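Local coordinates for protein N-acetylneuraminate lyase (Fusobacterium nucleatum subsp. nucleatum ATCC 25586, PDB 5ZKA) that is a lyase by name, with the TIM-barrel fold of the dihydrodipicolinate synthetase family, at residues 36-46 / 272-280. Sequence-based numbering, arbitrary orientation.
Sequences NEKGLREIIRY and LKLEGVDAG
Val277 wedges its two methyls against the helix that begins after Asn36: CG1 lies 3.5 Å from Ile43 CG1, while CG2 meets the Tyr46 ring obliquely, 3.7 Å from CD1. Leu272 CD2 comes up beside CD2 of the same ring. Tyr46 reaches the other segment because its CG stands opposite the main-chain nitrogen (chi1 -170°), and its hydroxyl donates to Glu275 OE1 over 2.6 Å, on the anti side and 32° out of the carboxylate plane; a bend at chi2 brings OE1 to the hydroxyl, at the edge of the ring. Two further polar bonds hold Asp278, one from mid-helix and one from the N-cap. The extended Glu42 side chain presents OE1 to Asp278 N at 3.0 Å, nearly straight (165°), and Asn36 ND2 donates within its own amide plane to Asp278 OD2, 2.8 Å away, entering from above the carboxylate plane. The N-cap amide is thus used twice, since its OD1 accepts from Gly39 N. Close backbone approach at Gly39 brings its CA to 3.3 Å from Asp278 O, a CH...O contact.

Behind these groups, a Schellman motif with Gly276 at C-prime ends helix 264-274. His301 of helix 291-304 holds the other Glu275 oxygen. The contact joins that helix end to helix 37-49, which follows barrel strand 20-24 and packs against helix 70-84 through Leu40 and Arg41; helix 223-237 touches both Ile43 and Leu272.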
# COMPACT_ATOMS: atom_id res chain seq x y z
N ASN A 36 17.49 0.38 -32.24
CA ASN A 36 18.11 -0.86 -32.71
C ASN A 36 16.98 -1.84 -33.02
O ASN A 36 16.48 -2.53 -32.12
CB ASN A 36 19.08 -1.41 -31.66
CG ASN A 36 19.64 -2.80 -32.00
OD1 ASN A 36 19.35 -3.38 -33.05
ND2 ASN A 36 20.46 -3.32 -31.10
N GLU A 37 16.58 -1.91 -34.30
CA GLU A 37 15.42 -2.71 -34.67
C GLU A 37 15.65 -4.20 -34.44
O GLU A 37 14.76 -4.90 -33.95
CB GLU A 37 15.05 -2.45 -36.13
CG GLU A 37 13.98 -3.39 -36.64
CD GLU A 37 13.46 -3.00 -38.02
OE1 GLU A 37 13.51 -1.80 -38.36
OE2 GLU A 37 13.00 -3.91 -38.74
N LYS A 38 16.83 -4.71 -34.79
CA LYS A 38 17.13 -6.13 -34.55
C LYS A 38 16.96 -6.47 -33.07
O LYS A 38 16.33 -7.48 -32.72
CB LYS A 38 18.54 -6.45 -35.03
CG LYS A 38 18.95 -7.91 -34.83
N GLY A 39 17.50 -5.63 -32.19
CA GLY A 39 17.39 -5.91 -30.77
C GLY A 39 15.99 -5.77 -30.24
O GLY A 39 15.59 -6.49 -29.31
N LEU A 40 15.21 -4.82 -30.80
CA LEU A 40 13.83 -4.65 -30.36
C LEU A 40 13.01 -5.90 -30.64
O LEU A 40 12.22 -6.34 -29.80
CB LEU A 40 13.20 -3.43 -31.03
CG LEU A 40 11.72 -3.17 -30.69
CD1 LEU A 40 11.49 -3.07 -29.16
CD2 LEU A 40 11.20 -1.91 -31.40
N ARG A 41 13.17 -6.48 -31.83
CA ARG A 41 12.51 -7.75 -32.11
C ARG A 41 12.97 -8.84 -31.15
O ARG A 41 12.17 -9.68 -30.73
CB ARG A 41 12.77 -8.15 -33.57
CG ARG A 41 12.17 -7.13 -34.55
CD ARG A 41 12.29 -7.57 -36.00
NE ARG A 41 11.74 -6.55 -36.88
CZ ARG A 41 10.49 -6.54 -37.35
NH1 ARG A 41 9.65 -7.52 -37.03
NH2 ARG A 41 10.08 -5.55 -38.13
N GLU A 42 14.26 -8.84 -30.77
CA GLU A 42 14.75 -9.85 -29.83
C GLU A 42 14.12 -9.68 -28.46
O GLU A 42 13.82 -10.67 -27.78
CB GLU A 42 16.27 -9.78 -29.72
CG GLU A 42 17.00 -10.22 -31.00
CD GLU A 42 18.51 -10.26 -30.82
OE1 GLU A 42 18.97 -10.05 -29.68
OE2 GLU A 42 19.22 -10.48 -31.82
N ILE A 43 13.92 -8.44 -28.02
CA ILE A 43 13.30 -8.22 -26.72
C ILE A 43 11.84 -8.65 -26.75
O ILE A 43 11.33 -9.26 -25.80
CB ILE A 43 13.44 -6.74 -26.30
CG1 ILE A 43 14.90 -6.37 -26.09
CG2 ILE A 43 12.62 -6.47 -25.04
CD1 ILE A 43 15.10 -4.88 -25.74
N ILE A 44 11.14 -8.32 -27.84
CA ILE A 44 9.76 -8.76 -28.01
C ILE A 44 9.67 -10.28 -27.99
O ILE A 44 8.83 -10.86 -27.29
CB ILE A 44 9.18 -8.18 -29.32
CG1 ILE A 44 9.02 -6.67 -29.20
CG2 ILE A 44 7.85 -8.84 -29.64
CD1 ILE A 44 8.88 -5.96 -30.55
N ARG A 45 10.52 -10.95 -28.77
CA ARG A 45 10.50 -12.41 -28.80
C ARG A 45 10.77 -13.01 -27.42
O ARG A 45 10.12 -13.97 -27.01
CB ARG A 45 11.51 -12.94 -29.82
CG ARG A 45 11.11 -12.70 -31.27
CD ARG A 45 10.46 -13.93 -31.94
NE ARG A 45 9.25 -14.38 -31.24
CZ ARG A 45 8.04 -13.85 -31.41
NH1 ARG A 45 7.86 -12.83 -32.24
NH2 ARG A 45 7.01 -14.33 -30.73
N TYR A 46 11.73 -12.43 -26.68
CA TYR A 46 12.01 -12.93 -25.33
C TYR A 46 10.78 -12.81 -24.43
O TYR A 46 10.44 -13.75 -23.71
CB TYR A 46 13.19 -12.17 -24.73
CG TYR A 46 13.72 -12.74 -23.44
CD1 TYR A 46 14.54 -13.87 -23.45
CD2 TYR A 46 13.43 -12.15 -22.22
CE1 TYR A 46 15.03 -14.39 -22.26
CE2 TYR A 46 13.91 -12.66 -21.04
CZ TYR A 46 14.71 -13.79 -21.07
OH TYR A 46 15.20 -14.29 -19.88
N LEU A 272 19.08 -8.69 -19.61
CA LEU A 272 18.66 -9.18 -20.91
C LEU A 272 19.86 -9.59 -21.74
O LEU A 272 19.84 -10.63 -22.40
CB LEU A 272 17.82 -8.12 -21.63
CG LEU A 272 16.35 -8.01 -21.17
CD1 LEU A 272 15.68 -6.72 -21.67
CD2 LEU A 272 15.56 -9.23 -21.62
N LYS A 273 20.94 -8.80 -21.69
CA LYS A 273 22.13 -9.18 -22.45
C LYS A 273 22.73 -10.48 -21.91
O LYS A 273 23.14 -11.34 -22.69
CB LYS A 273 23.17 -8.06 -22.43
CG LYS A 273 22.67 -6.76 -23.05
CD LYS A 273 23.76 -5.71 -23.17
CE LYS A 273 23.15 -4.33 -23.41
NZ LYS A 273 24.19 -3.27 -23.30
N LEU A 274 22.74 -10.65 -20.59
CA LEU A 274 23.19 -11.92 -20.01
C LEU A 274 22.29 -13.08 -20.42
O LEU A 274 22.72 -14.23 -20.40
CB LEU A 274 23.25 -11.83 -18.48
CG LEU A 274 24.33 -10.93 -17.87
CD1 LEU A 274 24.05 -10.70 -16.40
CD2 LEU A 274 25.72 -11.53 -18.05
N GLU A 275 21.04 -12.80 -20.79
CA GLU A 275 20.13 -13.82 -21.31
C GLU A 275 20.20 -13.94 -22.82
O GLU A 275 19.36 -14.63 -23.42
CB GLU A 275 18.70 -13.54 -20.87
CG GLU A 275 18.47 -13.83 -19.41
CD GLU A 275 18.27 -15.31 -19.15
OE1 GLU A 275 17.31 -15.88 -19.70
OE2 GLU A 275 19.08 -15.90 -18.40
N GLY A 276 21.18 -13.29 -23.45
CA GLY A 276 21.39 -13.42 -24.88
C GLY A 276 20.57 -12.50 -25.75
O GLY A 276 20.54 -12.69 -26.97
N VAL A 277 19.91 -11.50 -25.15
CA VAL A 277 19.08 -10.52 -25.86
C VAL A 277 19.88 -9.24 -26.02
O VAL A 277 20.42 -8.72 -25.04
CB VAL A 277 17.77 -10.25 -25.10
CG1 VAL A 277 16.89 -9.26 -25.84
CG2 VAL A 277 17.00 -11.55 -24.85
N ASP A 278 19.95 -8.71 -27.24
CA ASP A 278 20.71 -7.49 -27.52
C ASP A 278 19.87 -6.28 -27.12
O ASP A 278 19.16 -5.67 -27.94
CB ASP A 278 21.12 -7.44 -28.99
CG ASP A 278 21.80 -6.14 -29.36
OD1 ASP A 278 22.37 -5.47 -28.47
OD2 ASP A 278 21.77 -5.78 -30.56
N ALA A 279 19.97 -5.89 -25.85
CA ALA A 279 19.15 -4.82 -25.30
C ALA A 279 19.75 -3.42 -25.47
O ALA A 279 19.15 -2.45 -24.99
CB ALA A 279 18.88 -5.08 -23.82
N GLY A 280 20.89 -3.29 -26.13
CA GLY A 280 21.37 -1.96 -26.53
C GLY A 280 21.66 -1.02 -25.37
O GLY A 280 21.97 -1.45 -24.24